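Local coordinates for protein MlnD (Bacillus methylotrophicus, PDB 5IL5) that provides the dehydratase domain of a trans-AT polyketide synthase, probably removing water from carrier-bound intermediates during macrolactin synthesis, at residues P70-I75 against E235-I240; A122-E127 against I134-R139; Y179-S184 against V221-I226; E216-V221 against M280-L285. One frame throughout, in Å; residues are numbered along the deposited sequence.

How the contacts relate
Contacts 1, 3 and 4 are buried around helix 215-229; 1 and 4 are apolar, while 3 mixes packing with polar bonds. The segments of contacts 3 and 4 overlap at Val221, which touches only in contact 4, and they use different sides of that helix, one facing strand 179-181 and the other strand 278-286. Contact 1 adjoins both: Leu72 packs on Ile218 and Tyr222, and Ile240 meets Leu285. It also joins the predicted N-terminal hotdog region to the C-terminal one. Contact 2 is a partly buried hairpin of the N-terminal region, ruled by backbone hydrogen bonds; it touches contact 1 through Gln74 but lies about 23 Å from contact 3, centre to centre.

Contact 1 (P70-I75 against E235-I240); sequences PFLSQI and ELPENI
The carbonyl O of Phe71, the residue whose ring meets 235-240, is gripped twice by Gln74. Gln74 N lies 3.2 Å from Phe71 O and closes a type I turn, while Gln74 NE2 comes to 2.7 Å from Phe71 O in a weak bond, its N-H bent to 122°. No hydrogen bond crosses between the segments; the side chains that meet are apolar, with one backbone carbonyl beside the ring. With CG beside the backbone N (chi1 -70°), Phe71 swings its ring to the loop before strand 239-245. Pro237 CD sits over one face, 4.2 Å from the Phe71 ring centroid, in a CH-pi contact, and Leu236 CA lies above the same face toward the rim. The Leu236 and Phe71 side chains cross at about a right angle, Leu236 CD1 lying 3.7 Å from Phe71 CE1, and Glu235 O approaches the ring obliquely. The contact brings together the two halves of what is probably a double-hotdog dehydratase: 70-75 leads into helix 74-86 of the predicted N-terminal hotdog region, 235-240 into a strand of the predicted C-terminal one. There Glu238 and Asn239 both face Val286, a classic beta bulge. Farther along, Leu72 CD2 meets Pro237 CG at 3.9 Å and Ile240 CD1 at 3.8 Å. Phe98, Ile218 and Tyr222 also surround Leu72, and Phe71 packs on Pro101.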
loop_
_atom_site.group_PDB
_atom_site.type_symbol
_atom_site.label_atom_id
_atom_site.label_comp_id
_atom_site.label_asym_id
_atom_site.label_seq_id
_atom_site.Cartn_x
_atom_site.Cartn_y
_atom_site.Cartn_z
ATOM N N PRO A 70 -6.004 -18.252 -15.706
ATOM C CA PRO A 70 -6.945 -17.889 -16.773
ATOM C C PRO A 70 -6.753 -16.449 -17.226
ATOM O O PRO A 70 -6.524 -15.547 -16.417
ATOM C CB PRO A 70 -8.320 -18.102 -16.130
ATOM C CG PRO A 70 -8.065 -18.250 -14.662
ATOM C CD PRO A 70 -6.702 -18.830 -14.547
ATOM N N PHE A 71 -6.862 -16.240 -18.538
ATOM C CA PHE A 71 -6.622 -14.919 -19.105
ATOM C C PHE A 71 -7.553 -13.876 -18.508
ATOM O O PHE A 71 -7.103 -12.874 -17.943
ATOM C CB PHE A 71 -6.791 -14.960 -20.625
ATOM C CG PHE A 71 -5.711 -15.707 -21.332
ATOM C CD1 PHE A 71 -4.451 -15.153 -21.445
ATOM C CD2 PHE A 71 -5.950 -16.947 -21.902
ATOM C CE1 PHE A 71 -3.442 -15.822 -22.097
ATOM C CE2 PHE A 71 -4.938 -17.625 -22.554
ATOM C CZ PHE A 71 -3.681 -17.058 -22.654
ATOM N N LEU A 72 -8.863 -14.092 -18.634
ATOM C CA LEU A 72 -9.813 -13.007 -18.433
ATOM C C LEU A 72 -9.994 -12.625 -16.969
ATOM O O LEU A 72 -10.499 -11.533 -16.688
ATOM C CB LEU A 72 -11.165 -13.392 -19.034
ATOM C CG LEU A 72 -11.195 -13.621 -20.552
ATOM C CD1 LEU A 72 -12.619 -13.767 -21.069
ATOM C CD2 LEU A 72 -10.463 -12.517 -21.305
ATOM N N SER A 73 -9.558 -13.460 -16.028
ATOM C CA SER A 73 -9.652 -13.073 -14.626
ATOM C C SER A 73 -8.788 -11.865 -14.309
ATOM O O SER A 73 -8.938 -11.268 -13.238
ATOM C CB SER A 73 -9.253 -14.237 -13.723
ATOM O OG SER A 73 -10.320 -15.154 -13.564
ATOM N N GLN A 74 -7.879 -11.506 -15.210
ATOM C CA GLN A 74 -7.091 -10.293 -15.049
ATOM C C GLN A 74 -7.967 -9.050 -15.069
ATOM O O GLN A 74 -7.588 -8.016 -14.507
ATOM C CB GLN A 74 -6.048 -10.245 -16.155
ATOM C CG GLN A 74 -5.026 -11.335 -15.995
ATOM C CD GLN A 74 -4.169 -11.520 -17.219
ATOM O OE1 GLN A 74 -3.308 -10.700 -17.523
ATOM N NE2 GLN A 74 -4.387 -12.622 -17.921
ATOM N N ILE A 75 -9.132 -9.120 -15.716
ATOM C CA ILE A 75 -10.061 -7.996 -15.671
ATOM C C ILE A 75 -10.465 -7.711 -14.232
ATOM O O ILE A 75 -10.550 -6.548 -13.816
ATOM C CB ILE A 75 -11.293 -8.266 -16.557
ATOM C CG1 ILE A 75 -10.889 -8.510 -18.017
ATOM C CG2 ILE A 75 -12.250 -7.086 -16.469
ATOM C CD1 ILE A 75 -12.064 -8.885 -18.925
ATOM N N GLU A 235 -6.624 -19.190 -28.578
ATOM C CA GLU A 235 -6.358 -19.478 -27.174
ATOM C C GLU A 235 -5.532 -18.359 -26.543
ATOM O O GLU A 235 -4.663 -18.599 -25.700
ATOM C CB GLU A 235 -5.669 -20.837 -27.011
ATOM C CG GLU A 235 -6.631 -21.990 -26.724
ATOM C CD GLU A 235 -7.203 -22.608 -27.992
ATOM O OE1 GLU A 235 -6.412 -23.000 -28.877
ATOM O OE2 GLU A 235 -8.445 -22.686 -28.113
ATOM N N LEU A 236 -5.795 -17.127 -26.977
ATOM C CA LEU A 236 -5.311 -15.917 -26.327
ATOM C C LEU A 236 -6.115 -14.757 -26.901
ATOM O O LEU A 236 -6.025 -14.493 -28.107
ATOM C CB LEU A 236 -3.816 -15.701 -26.563
ATOM C CG LEU A 236 -3.282 -14.373 -26.017
ATOM C CD1 LEU A 236 -1.971 -14.622 -25.300
ATOM C CD2 LEU A 236 -3.104 -13.330 -27.116
ATOM N N PRO A 237 -6.910 -14.042 -26.102
ATOM C CA PRO A 237 -7.703 -12.952 -26.684
ATOM C C PRO A 237 -6.878 -11.684 -26.794
ATOM O O PRO A 237 -6.744 -10.922 -25.832
ATOM C CB PRO A 237 -8.886 -12.805 -25.715
ATOM C CG PRO A 237 -8.522 -13.586 -24.477
ATOM C CD PRO A 237 -7.167 -14.197 -24.659
ATOM N N GLU A 238 -6.345 -11.452 -27.994
ATOM C CA GLU A 238 -5.401 -10.361 -28.207
ATOM C C GLU A 238 -6.011 -9.014 -27.842
ATOM O O GLU A 238 -5.341 -8.171 -27.235
ATOM C CB GLU A 238 -4.923 -10.378 -29.662
ATOM C CG GLU A 238 -3.644 -9.585 -29.939
ATOM C CD GLU A 238 -2.970 -9.994 -31.241
ATOM O OE1 GLU A 238 -3.647 -10.594 -32.110
ATOM O OE2 GLU A 238 -1.761 -9.716 -31.389
ATOM N N ASN A 239 -7.277 -8.792 -28.196
ATOM C CA ASN A 239 -7.931 -7.515 -27.944
ATOM C C ASN A 239 -9.370 -7.720 -27.493
ATOM O O ASN A 239 -10.034 -8.677 -27.893
ATOM C CB ASN A 239 -7.934 -6.636 -29.187
ATOM C CG ASN A 239 -6.571 -6.066 -29.499
ATOM O OD1 ASN A 239 -5.797 -6.659 -30.242
ATOM N ND2 ASN A 239 -6.269 -4.907 -28.929
ATOM N N ILE A 240 -9.830 -6.821 -26.625
ATOM C CA ILE A 240 -11.237 -6.736 -26.247
ATOM C C ILE A 240 -11.597 -5.258 -26.157
ATOM O O ILE A 240 -10.974 -4.510 -25.394
ATOM C CB ILE A 240 -11.536 -7.453 -24.920
ATOM C CG1 ILE A 240 -10.984 -8.882 -24.997
ATOM C CG2 ILE A 240 -13.040 -7.451 -24.654
ATOM C CD1 ILE A 240 -11.391 -9.803 -23.865
#

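Contact 2 (A122-E127 against I134-R139); sequences ASYSIE and IYSSGR
Tyr124 CG stands between its own backbone N and carbonyl carbon (chi1 72°), a torsion that lays the ring back over the partner strand at Gly138. Ser136 takes a similar first torsion, bringing OG to the edge of that ring and within 3.6 Å of Ile126 CD1; Ser136 OG also makes a weak hydrogen bond to Gln74 OE1. Because Gly138 carries no side chain, the tyrosine lies directly on its backbone: Gly138 N is above the ring centre, and Gly138 CA is 3.7 Å from the Tyr124 ring centroid in a CH-pi contact. The strands run antiparallel with axes 4.7 Å apart. Tyr124 with Gly138 is a hydrogen-bonded pair, Tyr124 N to Gly138 O at 2.9 Å and Gly138 N to Tyr124 O at 3.2 Å. At the next such pair Ile126 N reaches Ser136 O at 3.0 Å. Ile126 O instead takes Tyr135 N at 2.8 Å, the register slipping by one in a beta bulge. At the other end Arg139, bent at chi3, brings one face of its guanidinium over Ala122 O. The hairpin lies between strands 111-117 and 92-98 in the sheet of the predicted N-terminal hotdog region. Arg112 pairs with Glu127 in a salt bridge, while helix 74-86 meets Tyr124 through Ala78, and Ile126 and Tyr135 through Gln74.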
loop_
_atom_site.group_PDB
_atom_site.type_symbol
_atom_site.label_atom_id
_atom_site.label_comp_id
_atom_site.label_asym_id
_atom_site.label_seq_id
_atom_site.Cartn_x
_atom_site.Cartn_y
_atom_site.Cartn_z
ATOM N N ALA A 122 -7.832 6.450 -16.889
ATOM C CA ALA A 122 -6.634 5.815 -16.377
ATOM C C ALA A 122 -6.315 4.610 -17.246
ATOM O O ALA A 122 -7.174 4.070 -17.947
ATOM C CB ALA A 122 -6.804 5.378 -14.918
ATOM N N SER A 123 -5.055 4.203 -17.198
ATOM C CA SER A 123 -4.589 3.004 -17.865
ATOM C C SER A 123 -4.018 2.069 -16.816
ATOM O O SER A 123 -3.683 2.481 -15.703
ATOM C CB SER A 123 -3.520 3.313 -18.920
ATOM O OG SER A 123 -2.281 3.621 -18.311
ATOM N N TYR A 124 -3.903 0.801 -17.184
ATOM C CA TYR A 124 -3.376 -0.186 -16.266
ATOM C C TYR A 124 -2.504 -1.160 -17.034
ATOM O O TYR A 124 -2.773 -1.471 -18.197
ATOM C CB TYR A 124 -4.514 -0.908 -15.519
ATOM C CG TYR A 124 -5.333 -1.893 -16.332
ATOM C CD1 TYR A 124 -4.876 -3.181 -16.564
ATOM C CD2 TYR A 124 -6.578 -1.539 -16.847
ATOM C CE1 TYR A 124 -5.620 -4.078 -17.291
ATOM C CE2 TYR A 124 -7.332 -2.436 -17.576
ATOM C CZ TYR A 124 -6.848 -3.705 -17.795
ATOM O OH TYR A 124 -7.582 -4.615 -18.520
ATOM N N SER A 125 -1.448 -1.619 -16.372
ATOM C CA SER A 125 -0.544 -2.622 -16.903
ATOM C C SER A 125 -0.390 -3.697 -15.848
ATOM O O SER A 125 -0.067 -3.395 -14.695
ATOM C CB SER A 125 0.834 -2.047 -17.244
ATOM O OG SER A 125 0.828 -1.344 -18.470
ATOM N N ILE A 126 -0.614 -4.938 -16.242
ATOM C CA ILE A 126 -0.337 -6.081 -15.393
ATOM C C ILE A 126 0.976 -6.652 -15.894
ATOM O O ILE A 126 1.089 -7.031 -17.066
ATOM C CB ILE A 126 -1.474 -7.111 -15.449
ATOM C CG1 ILE A 126 -2.786 -6.444 -15.017
ATOM C CG2 ILE A 126 -1.156 -8.299 -14.565
ATOM C CD1 ILE A 126 -4.025 -7.314 -15.128
ATOM N N GLU A 127 1.971 -6.713 -15.016
ATOM C CA GLU A 127 3.351 -6.900 -15.429
ATOM C C GLU A 127 4.020 -7.953 -14.562
ATOM O O GLU A 127 3.570 -8.254 -13.455
ATOM C CB GLU A 127 4.151 -5.584 -15.338
ATOM C CG GLU A 127 3.492 -4.374 -16.005
ATOM C CD GLU A 127 4.262 -3.076 -15.787
ATOM O OE1 GLU A 127 5.198 -3.064 -14.967
ATOM O OE2 GLU A 127 3.952 -2.068 -16.453
ATOM N N ILE A 134 4.671 -6.945 -20.004
ATOM C CA ILE A 134 3.215 -6.887 -19.881
ATOM C C ILE A 134 2.587 -8.256 -20.135
ATOM O O ILE A 134 2.877 -8.911 -21.141
ATOM C CB ILE A 134 2.639 -5.829 -20.839
ATOM C CG1 ILE A 134 3.147 -4.433 -20.452
ATOM C CG2 ILE A 134 1.110 -5.862 -20.847
ATOM C CD1 ILE A 134 2.794 -3.337 -21.447
ATOM N N TYR A 135 1.722 -8.690 -19.206
ATOM C CA TYR A 135 0.782 -9.780 -19.467
ATOM C C TYR A 135 -0.460 -9.279 -20.202
ATOM O O TYR A 135 -0.884 -9.880 -21.195
ATOM C CB TYR A 135 0.363 -10.458 -18.156
ATOM C CG TYR A 135 1.433 -11.285 -17.472
ATOM C CD1 TYR A 135 1.854 -12.489 -18.012
ATOM C CD2 TYR A 135 1.992 -10.878 -16.268
ATOM C CE1 TYR A 135 2.820 -13.252 -17.386
ATOM C CE2 TYR A 135 2.954 -11.637 -15.635
ATOM C CZ TYR A 135 3.365 -12.823 -16.200
ATOM O OH TYR A 135 4.324 -13.588 -15.579
ATOM N N SER A 136 -1.053 -8.186 -19.720
ATOM C CA SER A 136 -2.228 -7.584 -20.338
ATOM C C SER A 136 -2.276 -6.113 -19.942
ATOM O O SER A 136 -1.648 -5.695 -18.964
ATOM C CB SER A 136 -3.522 -8.295 -19.926
ATOM O OG SER A 136 -4.025 -7.778 -18.706
ATOM N N SER A 137 -3.008 -5.328 -20.728
ATOM C CA SER A 137 -3.139 -3.899 -20.486
ATOM C C SER A 137 -4.548 -3.467 -20.856
ATOM O O SER A 137 -5.255 -4.152 -21.598
ATOM C CB SER A 137 -2.114 -3.072 -21.273
ATOM O OG SER A 137 -2.172 -3.344 -22.658
ATOM N N GLY A 138 -4.948 -2.319 -20.329
ATOM C CA GLY A 138 -6.267 -1.805 -20.625
ATOM C C GLY A 138 -6.476 -0.434 -20.027
ATOM O O GLY A 138 -5.558 0.180 -19.479
ATOM N N ARG A 139 -7.702 0.050 -20.189
ATOM C CA ARG A 139 -8.124 1.348 -19.697
ATOM C C ARG A 139 -9.270 1.191 -18.712
ATOM O O ARG A 139 -9.987 0.185 -18.704
ATOM C CB ARG A 139 -8.551 2.242 -20.849
ATOM C CG ARG A 139 -7.391 2.723 -21.680
ATOM C CD ARG A 139 -7.872 3.697 -22.715
ATOM N NE ARG A 139 -8.601 4.798 -22.103
ATOM C CZ ARG A 139 -8.041 5.798 -21.430
ATOM N NH1 ARG A 139 -6.727 5.866 -21.285
ATOM N NH2 ARG A 139 -8.806 6.743 -20.906
#

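Contact 3 (Y179-S184 against V221-I226); sequences YSCSDS and VYQAVI
Strand 179-181, which carries Tyr179, runs roughly antiparallel to helix 221-226, with axes 10.8 Å apart and 157° between their directions. Tyr179 holds CG anti to its backbone N (chi1 168°) and extends its ring to the helix. Ile226 CD1 lies over one face, 3.9 Å from the Tyr179 ring centroid, a CH-pi contact displaced toward CG and CD2. Tyr222 presents its edge, CD2 lying 4.2 Å from Tyr179 CE2. From the next position on the helix Gln223 runs out extended and crosses the tyrosine at about a right angle. Gln223 CG packs near Tyr179 CE1, and its NE2 donates to Tyr179 OH at 3.0 Å, with the hydroxyl in the amide plane and the bond nearly straight (163°). Cys181 SG adds van der Waals contact with the same NE2. In this buried part of the predicted C-terminal hotdog region the amide is used at both ends: NE2 also bonds Leu185 O, and OE1 bonds Tyr171 OH. Tyr179 OH has a second partner in Glu219 OE2. Because Leu185 O can only accept, it marks NE2 as the nitrogen and supports this amide orientation; the phenol, which accepts from Gln223, is probably the donor toward Glu219.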
loop_
_atom_site.group_PDB
_atom_site.type_symbol
_atom_site.label_atom_id
_atom_site.label_comp_id
_atom_site.label_asym_id
_atom_site.label_seq_id
_atom_site.Cartn_x
_atom_site.Cartn_y
_atom_site.Cartn_z
ATOM N N TYR A 179 -8.213 -26.763 -25.299
ATOM C CA TYR A 179 -8.419 -26.023 -24.062
ATOM C C TYR A 179 -8.886 -26.979 -22.981
ATOM O O TYR A 179 -9.844 -27.731 -23.184
ATOM C CB TYR A 179 -9.454 -24.907 -24.245
ATOM C CG TYR A 179 -9.934 -24.274 -22.954
ATOM C CD1 TYR A 179 -10.981 -24.829 -22.228
ATOM C CD2 TYR A 179 -9.356 -23.108 -22.474
ATOM C CE1 TYR A 179 -11.424 -24.249 -21.056
ATOM C CE2 TYR A 179 -9.796 -22.522 -21.305
ATOM C CZ TYR A 179 -10.830 -23.098 -20.600
ATOM O OH TYR A 179 -11.278 -22.519 -19.436
ATOM N N SER A 180 -8.213 -26.949 -21.837
ATOM C CA SER A 180 -8.687 -27.645 -20.653
ATOM C C SER A 180 -8.460 -26.739 -19.454
ATOM O O SER A 180 -7.737 -25.743 -19.528
ATOM C CB SER A 180 -7.991 -28.996 -20.453
ATOM O OG SER A 180 -6.600 -28.836 -20.250
ATOM N N CYS A 181 -9.086 -27.095 -18.340
ATOM C CA CYS A 181 -9.087 -26.223 -17.179
ATOM C C CYS A 181 -9.364 -27.046 -15.931
ATOM O O CYS A 181 -9.880 -28.164 -15.997
ATOM C CB CYS A 181 -10.124 -25.105 -17.331
ATOM S SG CYS A 181 -11.839 -25.671 -17.352
ATOM N N SER A 182 -8.991 -26.470 -14.791
ATOM C CA SER A 182 -9.273 -27.055 -13.488
ATOM C C SER A 182 -10.775 -27.098 -13.224
ATOM O O SER A 182 -11.539 -26.256 -13.705
ATOM C CB SER A 182 -8.558 -26.253 -12.403
ATOM O OG SER A 182 -9.002 -24.908 -12.389
ATOM N N ASP A 183 -11.200 -28.093 -12.439
ATOM C CA ASP A 183 -12.621 -28.222 -12.121
ATOM C C ASP A 183 -13.164 -26.958 -11.474
ATOM O O ASP A 183 -14.363 -26.672 -11.573
ATOM C CB ASP A 183 -12.863 -29.403 -11.182
ATOM C CG ASP A 183 -12.527 -30.732 -11.813
ATOM O OD1 ASP A 183 -12.317 -30.779 -13.048
ATOM O OD2 ASP A 183 -12.478 -31.738 -11.070
ATOM N N SER A 184 -12.298 -26.193 -10.807
ATOM C CA SER A 184 -12.706 -24.925 -10.219
ATOM C C SER A 184 -13.142 -23.913 -11.265
ATOM O O SER A 184 -13.732 -22.892 -10.899
ATOM C CB SER A 184 -11.558 -24.338 -9.402
ATOM O OG SER A 184 -10.421 -24.157 -10.224
ATOM N N VAL A 221 -17.335 -17.201 -19.958
ATOM C CA VAL A 221 -17.349 -16.260 -21.072
ATOM C C VAL A 221 -16.317 -16.665 -22.112
ATOM O O VAL A 221 -16.615 -16.760 -23.307
ATOM C CB VAL A 221 -17.110 -14.829 -20.556
ATOM C CG1 VAL A 221 -16.722 -13.871 -21.695
ATOM C CG2 VAL A 221 -18.339 -14.343 -19.783
ATOM N N TYR A 222 -15.087 -16.916 -21.669
ATOM C CA TYR A 222 -14.038 -17.321 -22.593
ATOM C C TYR A 222 -14.358 -18.673 -23.217
ATOM O O TYR A 222 -14.159 -18.871 -24.420
ATOM C CB TYR A 222 -12.690 -17.340 -21.868
ATOM C CG TYR A 222 -11.506 -17.536 -22.783
ATOM C CD1 TYR A 222 -11.202 -16.589 -23.744
ATOM C CD2 TYR A 222 -10.647 -18.617 -22.642
ATOM C CE1 TYR A 222 -10.125 -16.735 -24.581
ATOM C CE2 TYR A 222 -9.550 -18.763 -23.470
ATOM C CZ TYR A 222 -9.297 -17.821 -24.435
ATOM O OH TYR A 222 -8.201 -17.981 -25.248
ATOM N N GLN A 223 -14.876 -19.609 -22.419
ATOM C CA GLN A 223 -15.199 -20.934 -22.938
ATOM C C GLN A 223 -16.239 -20.855 -24.052
ATOM O O GLN A 223 -16.115 -21.537 -25.076
ATOM C CB GLN A 223 -15.683 -21.834 -21.799
ATOM C CG GLN A 223 -14.562 -22.358 -20.909
ATOM C CD GLN A 223 -15.055 -22.913 -19.587
ATOM O OE1 GLN A 223 -16.217 -23.271 -19.451
ATOM N NE2 GLN A 223 -14.170 -22.978 -18.603
ATOM N N ALA A 224 -17.278 -20.035 -23.866
ATOM C CA ALA A 224 -18.289 -19.855 -24.905
ATOM C C ALA A 224 -17.658 -19.409 -26.219
ATOM O O ALA A 224 -18.022 -19.900 -27.294
ATOM C CB ALA A 224 -19.334 -18.841 -24.445
ATOM N N VAL A 225 -16.710 -18.473 -26.152
ATOM C CA VAL A 225 -16.045 -17.981 -27.352
ATOM C C VAL A 225 -15.237 -19.089 -28.013
ATOM O O VAL A 225 -15.268 -19.252 -29.240
ATOM C CB VAL A 225 -15.168 -16.768 -27.000
ATOM C CG1 VAL A 225 -14.437 -16.248 -28.228
ATOM C CG2 VAL A 225 -16.025 -15.673 -26.378
ATOM N N ILE A 226 -14.498 -19.867 -27.222
ATOM C CA ILE A 226 -13.696 -20.945 -27.793
ATOM C C ILE A 226 -14.591 -21.949 -28.499
ATOM O O ILE A 226 -14.200 -22.564 -29.499
ATOM C CB ILE A 226 -12.883 -21.644 -26.690
ATOM C CG1 ILE A 226 -11.937 -20.692 -25.975
ATOM C CG2 ILE A 226 -12.075 -22.799 -27.270
ATOM C CD1 ILE A 226 -11.518 -21.254 -24.654
#

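Contact 4 (E216-V221 against M280-L285); sequences EVIESV and MELSGL
No ring or side-chain amide lies where Ile218 and Val221 meet Met280 and Leu282; the flat group used on both faces is the backbone carbonyl of Glu216, within the helix itself. Ser220 N and Ser220 OG reach Glu216 O from opposite faces of its plane, each at 3.0 Å, so one oxygen satisfies both the helical N-H and a buried hydroxyl. The meeting of helix and strand is made by methyl groups, including the terminal methyl of Met280. Ile218 has CG1 anti to the backbone N (chi1 -169°), and a turn at chi2 then carries CD1 to the strand. There Ile218 CD1 packs on Met280 CE at 3.4 Å, and on Leu282 CD1 at 3.9 Å, crossing both side chains at about a right angle. Met280 is extended to SD and then bends at chi3 (70°), which turns its methyl to the isoleucine. One turn along the helix, Val221 CG1 faces Leu282 CD2 at 4.3 Å. Met280 and Leu282 alternate with Glu281 and Ser283, as in a beta strand with one face toward a helix. This is consistent with the central helix of the predicted C-terminal hotdog fold lying against its antiparallel sheet, with 33° between the segment directions. Strands 239-245 and 266-272 flank 278-286, Ile240 and Cys243 touching Leu282 and Val271 touching Met280; Val269 and Val271 also reach Val221, and Ile213 packs on Ile218.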
loop_
_atom_site.group_PDB
_atom_site.type_symbol
_atom_site.label_atom_id
_atom_site.label_comp_id
_atom_site.label_asym_id
_atom_site.label_seq_id
_atom_site.Cartn_x
_atom_site.Cartn_y
_atom_site.Cartn_z
ATOM N N GLU A 216 -14.852 -18.485 -12.285
ATOM C CA GLU A 216 -15.544 -19.447 -13.134
ATOM C C GLU A 216 -16.579 -18.776 -14.027
ATOM O O GLU A 216 -16.831 -19.256 -15.138
ATOM C CB GLU A 216 -16.187 -20.557 -12.297
ATOM C CG GLU A 216 -17.450 -20.194 -11.524
ATOM C CD GLU A 216 -17.174 -19.430 -10.251
ATOM O OE1 GLU A 216 -15.991 -19.194 -9.932
ATOM O OE2 GLU A 216 -18.152 -19.086 -9.556
ATOM N N VAL A 217 -17.180 -17.672 -13.580
ATOM C CA VAL A 217 -18.151 -16.972 -14.416
ATOM C C VAL A 217 -17.468 -16.359 -15.634
ATOM O O VAL A 217 -17.889 -16.578 -16.776
ATOM C CB VAL A 217 -18.908 -15.912 -13.597
ATOM C CG1 VAL A 217 -19.857 -15.118 -14.491
ATOM C CG2 VAL A 217 -19.693 -16.575 -12.486
ATOM N N ILE A 218 -16.415 -15.569 -15.418
ATOM C CA ILE A 218 -15.747 -14.936 -16.547
ATOM C C ILE A 218 -15.017 -15.960 -17.408
ATOM O O ILE A 218 -14.782 -15.706 -18.593
ATOM C CB ILE A 218 -14.802 -13.819 -16.055
ATOM C CG1 ILE A 218 -14.299 -12.967 -17.228
ATOM C CG2 ILE A 218 -13.613 -14.387 -15.286
ATOM C CD1 ILE A 218 -15.350 -12.088 -17.874
ATOM N N GLU A 219 -14.639 -17.115 -16.853
ATOM C CA GLU A 219 -14.038 -18.149 -17.688
ATOM C C GLU A 219 -15.081 -18.854 -18.547
ATOM O O GLU A 219 -14.764 -19.308 -19.650
ATOM C CB GLU A 219 -13.288 -19.163 -16.828
ATOM C CG GLU A 219 -12.400 -20.100 -17.627
ATOM C CD GLU A 219 -11.322 -19.379 -18.406
ATOM O OE1 GLU A 219 -10.945 -18.253 -18.020
ATOM O OE2 GLU A 219 -10.860 -19.938 -19.418
ATOM N N SER A 220 -16.319 -18.964 -18.063
ATOM C CA SER A 220 -17.403 -19.409 -18.932
ATOM C C SER A 220 -17.521 -18.507 -20.152
ATOM O O SER A 220 -17.793 -18.978 -21.260
ATOM C CB SER A 220 -18.720 -19.433 -18.161
ATOM O OG SER A 220 -18.722 -20.462 -17.193
ATOM N N VAL A 221 -17.335 -17.201 -19.958
ATOM C CA VAL A 221 -17.349 -16.260 -21.072
ATOM C C VAL A 221 -16.317 -16.665 -22.112
ATOM O O VAL A 221 -16.615 -16.760 -23.307
ATOM C CB VAL A 221 -17.110 -14.829 -20.556
ATOM C CG1 VAL A 221 -16.722 -13.871 -21.695
ATOM C CG2 VAL A 221 -18.339 -14.343 -19.783
ATOM N N MET A 280 -23.234 -8.373 -17.427
ATOM C CA MET A 280 -21.900 -7.982 -17.855
ATOM C C MET A 280 -21.792 -8.236 -19.353
ATOM O O MET A 280 -22.318 -9.231 -19.854
ATOM C CB MET A 280 -20.819 -8.756 -17.089
ATOM C CG MET A 280 -19.391 -8.417 -17.483
ATOM S SD MET A 280 -18.179 -9.229 -16.415
ATOM C CE MET A 280 -18.370 -10.920 -16.938
ATOM N N GLU A 281 -21.120 -7.330 -20.054
ATOM C CA GLU A 281 -20.979 -7.388 -21.502
ATOM C C GLU A 281 -19.501 -7.349 -21.845
ATOM O O GLU A 281 -18.773 -6.493 -21.335
ATOM C CB GLU A 281 -21.713 -6.210 -22.173
ATOM C CG GLU A 281 -21.579 -6.152 -23.690
ATOM C CD GLU A 281 -22.195 -4.902 -24.288
ATOM O OE1 GLU A 281 -22.608 -4.015 -23.509
ATOM O OE2 GLU A 281 -22.245 -4.811 -25.537
ATOM N N LEU A 282 -19.059 -8.257 -22.716
ATOM C CA LEU A 282 -17.747 -8.151 -23.353
ATOM C C LEU A 282 -17.945 -8.033 -24.855
ATOM O O LEU A 282 -18.348 -8.997 -25.516
ATOM C CB LEU A 282 -16.840 -9.340 -23.033
ATOM C CG LEU A 282 -16.084 -9.257 -21.714
ATOM C CD1 LEU A 282 -16.972 -9.728 -20.586
ATOM C CD2 LEU A 282 -14.786 -10.049 -21.794
ATOM N N SER A 283 -17.622 -6.868 -25.385
ATOM C CA SER A 283 -17.810 -6.568 -26.791
ATOM C C SER A 283 -16.484 -6.650 -27.540
ATOM O O SER A 283 -15.419 -6.345 -26.998
ATOM C CB SER A 283 -18.418 -5.173 -26.946
ATOM O OG SER A 283 -18.849 -4.948 -28.276
ATOM N N GLY A 284 -16.569 -7.046 -28.805
ATOM C CA GLY A 284 -15.431 -7.010 -29.709
ATOM C C GLY A 284 -14.195 -7.745 -29.236
ATOM O O GLY A 284 -13.077 -7.242 -29.406
ATOM N N LEU A 285 -14.362 -8.938 -28.673
ATOM C CA LEU A 285 -13.223 -9.808 -28.411
ATOM C C LEU A 285 -12.677 -10.347 -29.728
ATOM O O LEU A 285 -13.431 -10.886 -30.545
ATOM C CB LEU A 285 -13.634 -10.967 -27.499
ATOM C CG LEU A 285 -12.567 -11.996 -27.088
ATOM C CD1 LEU A 285 -12.918 -12.661 -25.764
ATOM C CD2 LEU A 285 -12.355 -13.054 -28.169
#